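Local coordinates for protein internalin C2 (Listeria monocytogenes serotype 4b str. F2365, PDB 4FHO) that probably acts in bacterial adhesion to or invasion of host cells, as a leucine-rich repeat protein of the internalin family, at residues A[117-122]-A[139-144]; A[161-166]-A[183-188]; A[206-211]-A[226-231]. All coordinates share one frame; numbering follows the deposited sequence.

Interaction 1: A[117-122]-A[139-144]; sequences TLDLTS and VLYLDL
T117 beside V139, L118 beside L140 and D119 beside Y141 are paired rungs of the parallel sheet that lines one side of the internalin leucine-rich repeat coil. The two short strands run 5° from parallel with axes 4.8 Å apart. Backbone bonds pass back and forth: L118 N to V139 O, Y141 N to L118 O, L120 N to Y141 O and, past the strands, S122 N to D143 O. L118 and L140 send their side chains inward, alongside each other with tips in the same direction. Each has CG anti to the backbone N (chi1 180° in L118), and L140 CD1 comes to rest 3.9 Å from L118 CB. Leucines suit this pair because identical shapes can stack from coil to coil in a buried core. Past the strand ends L120 and L142 turn the other way at chi1 but still pack, L120 CD1 meeting L142 CD2 at 4.0 Å. The other face is mixed, with T117 beside V139 and D119 beside Y141. D119 OD1 closes an Asx turn, taking T121 N at 3.0 Å and T121 OG1 at 2.6 Å, the hydroxyl arriving on the syn side. Held by these two bonds, the carboxylate lies beside Y141 with its plane 35° from the ring, and its OD1 is 3.4 Å from Y141 CB. A water gives hydrogen bonds to T121 OG1 and D143 OD2, bridging the segments; D143 OD2 also bonds to S163 of the next strand. Inward leucines and a varied outward face, recurring here every 22 residues, are characteristic of the internalin-type leucine-rich repeat.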
ATOM      1  N   THR A 117       4.860   4.602  -0.390  1.00 59.06           N
ATOM      2  CA  THR A 117       4.932   3.132  -0.195  1.00 59.05           C
ATOM      3  C   THR A 117       3.559   2.645   0.246  1.00 61.46           C
ATOM      4  O   THR A 117       3.018   3.139   1.246  1.00 55.13           O
ATOM      5  CB  THR A 117       6.014   2.770   0.838  1.00 62.43           C
ATOM      6  OG1 THR A 117       7.302   3.185   0.355  1.00 67.66           O
ATOM      7  CG2 THR A 117       6.039   1.242   1.185  1.00 55.67           C
ATOM      8  N   LEU A 118       2.995   1.699  -0.510  1.00 52.86           N
ATOM      9  CA  LEU A 118       1.666   1.162  -0.246  1.00 56.42           C
ATOM     10  C   LEU A 118       1.691  -0.360  -0.282  1.00 51.12           C
ATOM     11  O   LEU A 118       2.101  -0.934  -1.286  1.00 56.76           O
ATOM     12  CB  LEU A 118       0.681   1.698  -1.290  1.00 57.97           C
ATOM     13  CG  LEU A 118      -0.773   1.261  -1.206  1.00 56.33           C
ATOM     14  CD1 LEU A 118      -1.302   1.558   0.186  1.00 51.82           C
ATOM     15  CD2 LEU A 118      -1.608   1.992  -2.259  1.00 50.22           C
ATOM     16  N   ASP A 119       1.287  -0.999   0.807  1.00 51.11           N
ATOM     17  CA  ASP A 119       1.213  -2.469   0.878  1.00 49.37           C
ATOM     18  C   ASP A 119      -0.235  -2.925   1.020  1.00 51.34           C
ATOM     19  O   ASP A 119      -0.839  -2.785   2.094  1.00 50.09           O
ATOM     20  CB  ASP A 119       2.074  -3.007   2.013  1.00 49.37           C
ATOM     21  CG  ASP A 119       2.214  -4.533   2.003  1.00 58.12           C
ATOM     22  OD1 ASP A 119       1.520  -5.264   1.256  1.00 54.08           O
ATOM     23  OD2 ASP A 119       3.044  -5.016   2.780  1.00 57.41           O
ATOM     24  N   LEU A 120      -0.749  -3.524  -0.055  1.00 49.90           N
ATOM     25  CA  LEU A 120      -2.107  -4.066  -0.119  1.00 48.39           C
ATOM     26  C   LEU A 120      -2.127  -5.589  -0.351  1.00 45.55           C
ATOM     27  O   LEU A 120      -3.114  -6.144  -0.858  1.00 49.23           O
ATOM     28  CB  LEU A 120      -2.924  -3.317  -1.184  1.00 50.75           C
ATOM     29  CG  LEU A 120      -3.106  -1.817  -0.956  1.00 58.12           C
ATOM     30  CD1 LEU A 120      -3.694  -1.215  -2.226  1.00 52.04           C
ATOM     31  CD2 LEU A 120      -3.953  -1.511   0.287  1.00 52.69           C
ATOM     32  N   THR A 121      -1.053  -6.266   0.086  1.00 49.37           N
ATOM     33  CA  THR A 121      -0.952  -7.728   0.063  1.00 48.13           C
ATOM     34  C   THR A 121      -2.116  -8.389   0.817  1.00 49.57           C
ATOM     35  O   THR A 121      -2.403  -7.991   1.908  1.00 48.24           O
ATOM     36  CB  THR A 121       0.392  -8.195   0.662  1.00 48.67           C
ATOM     37  OG1 THR A 121       1.481  -7.561  -0.054  1.00 49.16           O
ATOM     38  CG2 THR A 121       0.515  -9.727   0.610  1.00 51.00           C
ATOM     39  N   SER A 122      -2.799  -9.346   0.194  1.00 44.61           N
ATOM     40  CA  SER A 122      -3.860 -10.149   0.851  1.00 52.85           C
ATOM     41  C   SER A 122      -4.952  -9.278   1.464  1.00 50.08           C
ATOM     42  O   SER A 122      -5.214  -9.373   2.659  1.00 48.76           O
ATOM     43  CB  SER A 122      -3.250 -11.081   1.925  1.00 48.53           C
ATOM     44  OG  SER A 122      -2.229 -11.877   1.383  1.00 56.70           O
ATOM     45  N   VAL A 139       6.785   2.358  -4.243  1.00 60.11           N
ATOM     46  CA  VAL A 139       6.758   0.952  -3.844  1.00 54.77           C
ATOM     47  C   VAL A 139       5.285   0.530  -3.692  1.00 64.35           C
ATOM     48  O   VAL A 139       4.529   1.115  -2.893  1.00 58.53           O
ATOM     49  CB  VAL A 139       7.564   0.754  -2.538  1.00 57.87           C
ATOM     50  CG1 VAL A 139       7.578  -0.712  -2.085  1.00 53.16           C
ATOM     51  CG2 VAL A 139       9.005   1.243  -2.730  1.00 64.27           C
ATOM     52  N   LEU A 140       4.880  -0.472  -4.469  1.00 55.71           N
ATOM     53  CA  LEU A 140       3.520  -0.973  -4.440  1.00 55.97           C
ATOM     54  C   LEU A 140       3.508  -2.488  -4.335  1.00 52.97           C
ATOM     55  O   LEU A 140       4.076  -3.155  -5.191  1.00 54.66           O
ATOM     56  CB  LEU A 140       2.762  -0.497  -5.681  1.00 52.98           C
ATOM     57  CG  LEU A 140       1.279  -0.881  -5.767  1.00 61.83           C
ATOM     58  CD1 LEU A 140       0.471  -0.461  -4.524  1.00 54.17           C
ATOM     59  CD2 LEU A 140       0.651  -0.304  -7.035  1.00 59.85           C
ATOM     60  N   TYR A 141       2.876  -3.015  -3.281  1.00 48.11           N
ATOM     61  CA  TYR A 141       2.623  -4.456  -3.151  1.00 53.06           C
ATOM     62  C   TYR A 141       1.142  -4.745  -3.373  1.00 54.63           C
ATOM     63  O   TYR A 141       0.300  -4.308  -2.593  1.00 52.96           O
ATOM     64  CB  TYR A 141       3.035  -4.989  -1.777  1.00 52.86           C
ATOM     65  CG  TYR A 141       4.428  -4.661  -1.297  1.00 49.43           C
ATOM     66  CD1 TYR A 141       4.702  -3.453  -0.642  1.00 59.52           C
ATOM     67  CD2 TYR A 141       5.479  -5.586  -1.430  1.00 59.99           C
ATOM     68  CE1 TYR A 141       5.994  -3.158  -0.165  1.00 53.56           C
ATOM     69  CE2 TYR A 141       6.773  -5.294  -0.969  1.00 60.43           C
ATOM     70  CZ  TYR A 141       7.020  -4.086  -0.333  1.00 59.78           C
ATOM     71  OH  TYR A 141       8.274  -3.791   0.136  1.00 64.53           O
ATOM     72  N   LEU A 142       0.843  -5.543  -4.393  1.00 54.50           N
ATOM     73  CA  LEU A 142      -0.521  -5.975  -4.711  1.00 53.35           C
ATOM     74  C   LEU A 142      -0.705  -7.502  -4.684  1.00 53.17           C
ATOM     75  O   LEU A 142      -1.696  -8.007  -5.193  1.00 56.91           O
ATOM     76  CB  LEU A 142      -0.888  -5.414  -6.086  1.00 50.88           C
ATOM     77  CG  LEU A 142      -1.044  -3.890  -6.170  1.00 63.08           C
ATOM     78  CD1 LEU A 142      -1.352  -3.445  -7.605  1.00 59.58           C
ATOM     79  CD2 LEU A 142      -2.111  -3.337  -5.232  1.00 57.71           C
ATOM     80  N   ASP A 143       0.211  -8.216  -4.026  1.00 50.23           N
ATOM     81  CA  ASP A 143       0.270  -9.687  -4.064  1.00 53.86           C
ATOM     82  C   ASP A 143      -0.886 -10.339  -3.345  1.00 50.77           C
ATOM     83  O   ASP A 143      -1.398  -9.773  -2.402  1.00 49.28           O
ATOM     84  CB  ASP A 143       1.546 -10.209  -3.389  1.00 57.69           C
ATOM     85  CG  ASP A 143       2.782  -9.595  -3.975  1.00 60.61           C
ATOM     86  OD1 ASP A 143       3.271 -10.095  -4.997  1.00 72.72           O
ATOM     87  OD2 ASP A 143       3.204  -8.553  -3.446  1.00 64.81           O
ATOM     88  N   LEU A 144      -1.278 -11.528  -3.804  1.00 46.69           N
ATOM     89  CA  LEU A 144      -2.245 -12.392  -3.093  1.00 50.78           C
ATOM     90  C   LEU A 144      -3.659 -11.753  -3.028  1.00 50.80           C
ATOM     91  O   LEU A 144      -4.317 -11.750  -1.997  1.00 47.82           O
ATOM     92  CB  LEU A 144      -1.710 -12.798  -1.712  1.00 51.11           C
ATOM     93  CG  LEU A 144      -0.364 -13.565  -1.707  1.00 57.16           C
ATOM     94  CD1 LEU A 144       0.401 -13.419  -0.387  1.00 56.05           C
ATOM     95  CD2 LEU A 144      -0.690 -15.010  -1.987  1.00 52.87           C
TER
HETATM   96  O   HOH W   1       3.659  -9.092  -0.721  1.00 60.90           O

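Interaction 2: A[161-166]-A[183-188]; sequences YLSIGN and TLRADD. With SO4 (sulfate ion), chain C.
Y161-S163 and T183-R185 form parallel strands 2° apart, with axes separated by 4.9 Å, and their bonds continue past the strands to N166 N and D187 O. I164 N to R185 O is short, 2.7 Å, and nearly straight at 173°. Inside the coil, L162 CD2 lies 4.0 Å from L184 CD1. I164 puts CG1 between its backbone N and carbonyl carbon (chi1 56°), which brings CG1 to 3.7 Å from A186 CB; the small alanine accommodates this branched neighbour. On the outward face the Y161 ring lies alongside T183, CD2 being 3.6 Å from T183 CB, so the threonine offers carbon to the aromatic ring. R185 crosses Y161 with its chain extended from CG to NE. Y161 OH sits over one face of the guanidinium, 3.3 Å from NH1 but at a poor angle for a hydrogen bond. A sulfate, probably from the crystallisation liquor, meets the guanidinium at its edge: NH1 gives to O2 at 2.8 Å, NH2 gives to O4 at 2.9 Å, and a weaker bond joins NH1 to O4. The guanidinium can evidently receive an anion here, although E205, in a salt bridge with NE, would offset part of its charge.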
ATOM      1  N   TYR A 161       9.407  -0.288  -7.462  1.00 62.35           N
ATOM      2  CA  TYR A 161       9.159  -1.671  -7.004  1.00 61.43           C
ATOM      3  C   TYR A 161       7.682  -1.967  -7.150  1.00 62.97           C
ATOM      4  O   TYR A 161       6.858  -1.289  -6.526  1.00 61.38           O
ATOM      5  CB  TYR A 161       9.599  -1.808  -5.549  1.00 65.59           C
ATOM      6  CG  TYR A 161       9.561  -3.211  -4.978  1.00 55.19           C
ATOM      7  CD1 TYR A 161       8.354  -3.782  -4.568  1.00 63.71           C
ATOM      8  CD2 TYR A 161      10.731  -3.958  -4.804  1.00 65.56           C
ATOM      9  CE1 TYR A 161       8.305  -5.063  -4.034  1.00 63.58           C
ATOM     10  CE2 TYR A 161      10.688  -5.245  -4.253  1.00 62.99           C
ATOM     11  CZ  TYR A 161       9.465  -5.788  -3.879  1.00 63.63           C
ATOM     12  OH  TYR A 161       9.366  -7.048  -3.338  1.00 67.02           O
ATOM     13  N   LEU A 162       7.352  -2.972  -7.964  1.00 60.82           N
ATOM     14  CA  LEU A 162       5.966  -3.422  -8.157  1.00 61.32           C
ATOM     15  C   LEU A 162       5.895  -4.923  -7.924  1.00 60.34           C
ATOM     16  O   LEU A 162       6.566  -5.682  -8.611  1.00 67.12           O
ATOM     17  CB  LEU A 162       5.451  -3.086  -9.559  1.00 60.72           C
ATOM     18  CG  LEU A 162       4.022  -3.520  -9.949  1.00 62.27           C
ATOM     19  CD1 LEU A 162       2.964  -2.995  -8.970  1.00 61.17           C
ATOM     20  CD2 LEU A 162       3.665  -3.105 -11.371  1.00 58.27           C
ATOM     21  N   SER A 163       5.043  -5.338  -6.988  1.00 57.06           N
ATOM     22  CA  SER A 163       4.829  -6.731  -6.686  1.00 52.24           C
ATOM     23  C   SER A 163       3.357  -7.056  -6.932  1.00 57.33           C
ATOM     24  O   SER A 163       2.487  -6.515  -6.261  1.00 53.05           O
ATOM     25  CB  SER A 163       5.239  -6.977  -5.239  1.00 62.69           C
ATOM     26  OG  SER A 163       5.357  -8.336  -4.986  1.00 61.47           O
ATOM     27  N   ILE A 164       3.103  -7.952  -7.888  1.00 54.17           N
ATOM     28  CA  ILE A 164       1.755  -8.353  -8.319  1.00 58.85           C
ATOM     29  C   ILE A 164       1.570  -9.877  -8.377  1.00 53.63           C
ATOM     30  O   ILE A 164       0.651 -10.365  -9.035  1.00 55.62           O
ATOM     31  CB  ILE A 164       1.394  -7.717  -9.688  1.00 62.74           C
ATOM     32  CG1 ILE A 164       2.427  -8.072 -10.764  1.00 65.37           C
ATOM     33  CG2 ILE A 164       1.242  -6.203  -9.549  1.00 63.94           C
ATOM     34  CD1 ILE A 164       1.948  -7.795 -12.175  1.00 63.98           C
ATOM     35  N   GLY A 165       2.389 -10.623  -7.633  1.00 57.26           N
ATOM     36  CA  GLY A 165       2.320 -12.084  -7.610  1.00 56.84           C
ATOM     37  C   GLY A 165       1.026 -12.633  -7.043  1.00 56.48           C
ATOM     38  O   GLY A 165       0.368 -11.956  -6.280  1.00 56.38           O
ATOM     39  N   ASN A 166       0.628 -13.827  -7.479  1.00 54.95           N
ATOM     40  CA  ASN A 166      -0.631 -14.467  -7.053  1.00 53.99           C
ATOM     41  C   ASN A 166      -1.855 -13.576  -7.307  1.00 54.82           C
ATOM     42  O   ASN A 166      -2.557 -13.182  -6.379  1.00 53.28           O
ATOM     43  CB  ASN A 166      -0.546 -14.921  -5.585  1.00 53.92           C
ATOM     44  CG  ASN A 166       0.568 -15.917  -5.350  1.00 60.86           C
ATOM     45  OD1 ASN A 166       0.397 -17.105  -5.581  1.00 57.60           O
ATOM     46  ND2 ASN A 166       1.708 -15.437  -4.896  1.00 57.62           N
ATOM     47  N   THR A 183      12.392  -3.623  -9.859  1.00 62.21           N
ATOM     48  CA  THR A 183      11.861  -4.935  -9.492  1.00 63.91           C
ATOM     49  C   THR A 183      10.424  -5.093  -9.961  1.00 63.41           C
ATOM     50  O   THR A 183       9.564  -4.238  -9.669  1.00 61.62           O
ATOM     51  CB  THR A 183      11.945  -5.167  -7.975  1.00 65.93           C
ATOM     52  OG1 THR A 183      13.308  -5.051  -7.553  1.00 64.77           O
ATOM     53  CG2 THR A 183      11.387  -6.543  -7.594  1.00 64.68           C
ATOM     54  N   LEU A 184      10.176  -6.167 -10.715  1.00 62.90           N
ATOM     55  CA  LEU A 184       8.833  -6.619 -11.038  1.00 63.10           C
ATOM     56  C   LEU A 184       8.725  -8.042 -10.543  1.00 67.40           C
ATOM     57  O   LEU A 184       9.399  -8.922 -11.062  1.00 70.74           O
ATOM     58  CB  LEU A 184       8.527  -6.566 -12.533  1.00 62.35           C
ATOM     59  CG  LEU A 184       7.137  -7.084 -12.942  1.00 65.60           C
ATOM     60  CD1 LEU A 184       6.031  -6.243 -12.307  1.00 70.52           C
ATOM     61  CD2 LEU A 184       6.963  -7.126 -14.450  1.00 67.17           C
ATOM     62  N   ARG A 185       7.865  -8.265  -9.550  1.00 57.25           N
ATOM     63  CA  ARG A 185       7.577  -9.599  -9.053  1.00 54.47           C
ATOM     64  C   ARG A 185       6.158  -9.959  -9.457  1.00 62.04           C
ATOM     65  O   ARG A 185       5.211  -9.303  -9.021  1.00 59.59           O
ATOM     66  CB  ARG A 185       7.751  -9.645  -7.551  1.00 58.71           C
ATOM     67  CG  ARG A 185       9.211  -9.597  -7.145  1.00 62.33           C
ATOM     68  CD  ARG A 185       9.311  -9.713  -5.651  1.00 65.24           C
ATOM     69  NE  ARG A 185      10.692  -9.824  -5.218  1.00 70.42           N
ATOM     70  CZ  ARG A 185      11.075 -10.083  -3.971  1.00 70.70           C
ATOM     71  NH1 ARG A 185      10.186 -10.247  -2.980  1.00 77.81           N
ATOM     72  NH2 ARG A 185      12.368 -10.153  -3.702  1.00 68.61           N
ATOM     73  N   ALA A 186       6.028 -10.976 -10.309  1.00 60.82           N
ATOM     74  CA  ALA A 186       4.753 -11.349 -10.922  1.00 60.44           C
ATOM     75  C   ALA A 186       4.550 -12.861 -11.028  1.00 56.94           C
ATOM     76  O   ALA A 186       3.864 -13.321 -11.945  1.00 63.25           O
ATOM     77  CB  ALA A 186       4.623 -10.681 -12.285  1.00 57.54           C
ATOM     78  N   ASP A 187       5.074 -13.616 -10.045  1.00 58.86           N
ATOM     79  CA  ASP A 187       4.887 -15.086 -10.010  1.00 58.32           C
ATOM     80  C   ASP A 187       3.392 -15.427  -9.870  1.00 64.77           C
ATOM     81  O   ASP A 187       2.704 -14.787  -9.094  1.00 61.06           O
ATOM     82  CB  ASP A 187       5.639 -15.746  -8.835  1.00 65.28           C
ATOM     83  CG  ASP A 187       7.163 -15.740  -8.998  1.00 67.59           C
ATOM     84  OD1 ASP A 187       7.669 -15.455 -10.098  1.00 71.62           O
ATOM     85  OD2 ASP A 187       7.875 -16.058  -8.012  1.00 62.08           O
ATOM     86  N   ASP A 188       2.921 -16.424 -10.625  1.00 58.79           N
ATOM     87  CA  ASP A 188       1.568 -16.990 -10.482  1.00 62.02           C
ATOM     88  C   ASP A 188       0.504 -15.966 -10.921  1.00 60.19           C
ATOM     89  O   ASP A 188      -0.212 -15.381 -10.123  1.00 62.71           O
ATOM     90  CB  ASP A 188       1.346 -17.593  -9.067  1.00 58.34           C
ATOM     91  CG  ASP A 188       0.082 -18.471  -8.965  1.00 74.13           C
ATOM     92  OD1 ASP A 188      -0.721 -18.581  -9.917  1.00 68.85           O
ATOM     93  OD2 ASP A 188      -0.134 -19.035  -7.878  1.00100.08           O
TER
HETATM   94  S   SO4 C 600      11.719 -10.597   0.220  1.00119.31           S
HETATM   95  O1  SO4 C 600      12.304 -11.947   0.444  1.00 93.03           O
HETATM   96  O2  SO4 C 600      10.296 -10.733  -0.174  1.00 91.94           O
HETATM   97  O3  SO4 C 600      11.804  -9.779   1.458  1.00105.02           O
HETATM   98  O4  SO4 C 600      12.476  -9.919  -0.858  1.00 88.62           O

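Interaction 3: A[206-211]-A[226-231]; sequences VHLKDN and FIVTLT
V206 and H207 pair with V228 and T229 at the end of the parallel sheet of the leucine-rich repeat coil, where 227-229 is an outermost strand. The closely fitted part is the backbone ladder: V206 N gives to I227 O at 2.9 Å, T229 N to V206 O, and L208 N to T229 O, the last bent to 138°. Beneath it the apolar side chains pack less closely. V206 CB is 4.3 Å from V228 CG2, and L208 CB meets L230 CD2 at 3.9 Å; V206 and L208 are buried, V228 and L230 more open. On the outer face T229 turns OG1 between its backbone N and carbonyl carbon (chi1 63°), bringing it to 3.3 Å from H207 CA and 3.5 Å from K209 CG; L208 N adds a weak second bond to it. The solvent side begins with exposed K209, whose chain bends at chi3 so that CE reaches T231 CG2. A water adds to the pairing, giving to L208 O and accepting from N211 N and T231 N. T231, last residue of the crystallised construct, supplies a side-chain acceptor where earlier rungs use a backbone carbonyl: D210 N gives to T231 OG1 at 2.8 Å.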
ATOM      1  N   VAL A 206      13.303  -9.681 -12.158  1.00 72.07           N
ATOM      2  CA  VAL A 206      12.015  -9.979 -12.772  1.00 64.55           C
ATOM      3  C   VAL A 206      11.605 -11.386 -12.358  1.00 65.42           C
ATOM      4  O   VAL A 206      12.272 -12.339 -12.700  1.00 69.98           O
ATOM      5  CB  VAL A 206      12.054  -9.834 -14.292  1.00 69.85           C
ATOM      6  CG1 VAL A 206      10.652  -9.967 -14.885  1.00 73.76           C
ATOM      7  CG2 VAL A 206      12.619  -8.475 -14.673  1.00 73.52           C
ATOM      8  N   HIS A 207      10.534 -11.521 -11.588  1.00 57.93           N
ATOM      9  CA  HIS A 207      10.046 -12.830 -11.151  1.00 61.71           C
ATOM     10  C   HIS A 207       8.793 -13.143 -11.933  1.00 61.55           C
ATOM     11  O   HIS A 207       7.765 -12.470 -11.774  1.00 64.18           O
ATOM     12  CB  HIS A 207       9.807 -12.870  -9.641  1.00 63.66           C
ATOM     13  CG  HIS A 207      11.061 -12.951  -8.793  1.00 64.88           C
ATOM     14  ND1 HIS A 207      11.003 -13.154  -7.457  1.00 64.88           N
ATOM     15  CD2 HIS A 207      12.395 -12.858  -9.111  1.00 63.27           C
ATOM     16  CE1 HIS A 207      12.250 -13.183  -6.961  1.00 72.51           C
ATOM     17  NE2 HIS A 207      13.101 -13.014  -7.973  1.00 63.74           N
ATOM     18  N   LEU A 208       8.866 -14.165 -12.791  1.00 61.31           N
ATOM     19  CA  LEU A 208       7.760 -14.564 -13.679  1.00 61.80           C
ATOM     20  C   LEU A 208       7.467 -16.072 -13.632  1.00 64.95           C
ATOM     21  O   LEU A 208       7.012 -16.629 -14.612  1.00 67.09           O
ATOM     22  CB  LEU A 208       8.060 -14.096 -15.112  1.00 67.62           C
ATOM     23  CG  LEU A 208       8.061 -12.581 -15.376  1.00 74.72           C
ATOM     24  CD1 LEU A 208       8.718 -12.285 -16.717  1.00 74.77           C
ATOM     25  CD2 LEU A 208       6.682 -11.968 -15.347  1.00 68.71           C
ATOM     26  N   LYS A 209       7.652 -16.712 -12.468  1.00 64.57           N
ATOM     27  CA  LYS A 209       7.359 -18.155 -12.300  1.00 66.44           C
ATOM     28  C   LYS A 209       5.857 -18.420 -12.446  1.00 64.55           C
ATOM     29  O   LYS A 209       5.078 -17.541 -12.188  1.00 59.22           O
ATOM     30  CB  LYS A 209       7.814 -18.678 -10.925  1.00 64.91           C
ATOM     31  CG  LYS A 209       9.312 -18.562 -10.685  1.00 66.21           C
ATOM     32  CD  LYS A 209       9.732 -18.965  -9.280  1.00 70.35           C
ATOM     33  CE  LYS A 209       9.524 -20.434  -9.011  1.00 68.19           C
ATOM     34  NZ  LYS A 209      10.448 -20.933  -7.953  1.00 61.92           N
ATOM     35  N   ASP A 210       5.489 -19.629 -12.879  1.00 65.84           N
ATOM     36  CA  ASP A 210       4.075 -20.064 -13.017  1.00 73.75           C
ATOM     37  C   ASP A 210       3.225 -19.069 -13.822  1.00 68.15           C
ATOM     38  O   ASP A 210       2.129 -18.681 -13.426  1.00 64.47           O
ATOM     39  CB  ASP A 210       3.460 -20.380 -11.638  1.00 78.13           C
ATOM     40  CG  ASP A 210       4.015 -21.658 -11.034  1.00101.97           C
ATOM     41  OD1 ASP A 210       3.468 -22.739 -11.331  1.00103.48           O
ATOM     42  OD2 ASP A 210       5.000 -21.587 -10.270  1.00110.59           O
ATOM     43  N   ASN A 211       3.788 -18.643 -14.948  1.00 70.54           N
ATOM     44  CA  ASN A 211       3.085 -17.903 -15.983  1.00 68.71           C
ATOM     45  C   ASN A 211       3.171 -18.762 -17.251  1.00 68.43           C
ATOM     46  O   ASN A 211       3.638 -19.895 -17.183  1.00 80.94           O
ATOM     47  CB  ASN A 211       3.717 -16.518 -16.125  1.00 71.05           C
ATOM     48  CG  ASN A 211       3.247 -15.553 -15.057  1.00 69.61           C
ATOM     49  OD1 ASN A 211       2.095 -15.085 -15.077  1.00 67.20           O
ATOM     50  ND2 ASN A 211       4.132 -15.235 -14.121  1.00 62.25           N
ATOM     51  N   PHE A 226      19.796  -8.751 -13.216  1.00 78.67           N
ATOM     52  CA  PHE A 226      20.482  -9.761 -12.400  1.00 74.80           C
ATOM     53  C   PHE A 226      19.796 -11.122 -12.496  1.00 68.27           C
ATOM     54  O   PHE A 226      20.502 -12.125 -12.552  1.00 77.09           O
ATOM     55  CB  PHE A 226      20.639  -9.346 -10.931  1.00 77.29           C
ATOM     56  CG  PHE A 226      21.356 -10.378 -10.091  1.00 77.04           C
ATOM     57  CD1 PHE A 226      22.745 -10.531 -10.184  1.00 74.96           C
ATOM     58  CD2 PHE A 226      20.635 -11.245  -9.255  1.00 72.93           C
ATOM     59  CE1 PHE A 226      23.411 -11.501  -9.439  1.00 73.55           C
ATOM     60  CE2 PHE A 226      21.303 -12.222  -8.507  1.00 73.64           C
ATOM     61  CZ  PHE A 226      22.684 -12.347  -8.599  1.00 74.22           C
ATOM     62  N   ILE A 227      18.463 -11.165 -12.478  1.00 74.29           N
ATOM     63  CA  ILE A 227      17.717 -12.433 -12.520  1.00 71.25           C
ATOM     64  C   ILE A 227      16.322 -12.299 -13.117  1.00 68.39           C
ATOM     65  O   ILE A 227      15.598 -11.334 -12.842  1.00 64.93           O
ATOM     66  CB  ILE A 227      17.667 -13.116 -11.123  1.00 73.55           C
ATOM     67  CG1 ILE A 227      17.216 -14.586 -11.227  1.00 75.22           C
ATOM     68  CG2 ILE A 227      16.829 -12.323 -10.128  1.00 65.54           C
ATOM     69  CD1 ILE A 227      17.222 -15.325  -9.898  1.00 77.60           C
ATOM     70  N   VAL A 228      15.988 -13.247 -13.986  1.00 66.65           N
ATOM     71  CA  VAL A 228      14.620 -13.504 -14.424  1.00 69.29           C
ATOM     72  C   VAL A 228      14.310 -14.929 -14.014  1.00 66.05           C
ATOM     73  O   VAL A 228      15.132 -15.809 -14.269  1.00 71.66           O
ATOM     74  CB  VAL A 228      14.454 -13.402 -15.944  1.00 74.74           C
ATOM     75  CG1 VAL A 228      12.987 -13.567 -16.307  1.00 71.10           C
ATOM     76  CG2 VAL A 228      14.977 -12.068 -16.454  1.00 82.00           C
ATOM     77  N   THR A 229      13.149 -15.170 -13.410  1.00 63.71           N
ATOM     78  CA  THR A 229      12.737 -16.522 -13.028  1.00 68.01           C
ATOM     79  C   THR A 229      11.509 -16.941 -13.829  1.00 72.70           C
ATOM     80  O   THR A 229      10.632 -16.117 -14.096  1.00 73.37           O
ATOM     81  CB  THR A 229      12.475 -16.640 -11.522  1.00 64.80           C
ATOM     82  OG1 THR A 229      11.404 -15.786 -11.157  1.00 60.63           O
ATOM     83  CG2 THR A 229      13.741 -16.230 -10.730  1.00 63.45           C
ATOM     84  N   LEU A 230      11.470 -18.218 -14.212  1.00 69.30           N
ATOM     85  CA  LEU A 230      10.316 -18.840 -14.871  1.00 73.71           C
ATOM     86  C   LEU A 230      10.092 -20.242 -14.314  1.00 74.45           C
ATOM     87  O   LEU A 230      10.910 -20.740 -13.551  1.00 73.78           O
ATOM     88  CB  LEU A 230      10.578 -18.959 -16.374  1.00 79.24           C
ATOM     89  CG  LEU A 230      10.748 -17.692 -17.220  1.00 77.15           C
ATOM     90  CD1 LEU A 230      11.302 -18.045 -18.601  1.00 75.60           C
ATOM     91  CD2 LEU A 230       9.445 -16.926 -17.360  1.00 74.57           C
ATOM     92  N   THR A 231       8.963 -20.848 -14.675  1.00 74.80           N
ATOM     93  CA  THR A 231       8.776 -22.309 -14.630  1.00 84.64           C
ATOM     94  C   THR A 231       8.157 -22.816 -15.943  1.00 96.38           C
ATOM     95  O   THR A 231       7.836 -22.037 -16.840  1.00105.00           O
ATOM     96  CB  THR A 231       7.880 -22.736 -13.464  1.00 80.45           C
ATOM     97  OG1 THR A 231       6.634 -22.046 -13.555  1.00 82.44           O
ATOM     98  CG2 THR A 231       8.551 -22.433 -12.132  1.00 81.22           C
ATOM     99  OXT THR A 231       7.960 -24.017 -16.152  1.00104.61           O
TER
HETATM  100  O   HOH W   2       6.723 -19.297 -15.710  1.00 62.66           O

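How the interactions relate
All three interactions belong to one parallel sheet, in which successive coils of the repeat stack. Interactions 1 and 2 are neighbours, their centres 10 Å apart, joined where strand 139-141 lies against 161-163 and the Y141 and Y161 rings meet. Interactions 2 and 3 also adjoin, through strands 183-185 and 205-207, but with D187 OD1 taking K209 N instead of meeting rings. Interactions 1 and 3 do not touch. The first two are partly buried, with regular ladders and aliphatic interiors; interaction 3 is a surface contact at the construct's end, more dependent on threonine hydroxyls and water. Interactions 1 and 2 both carry an outward tyrosine, joined by an aspartate turn in the former and an arginine in the latter.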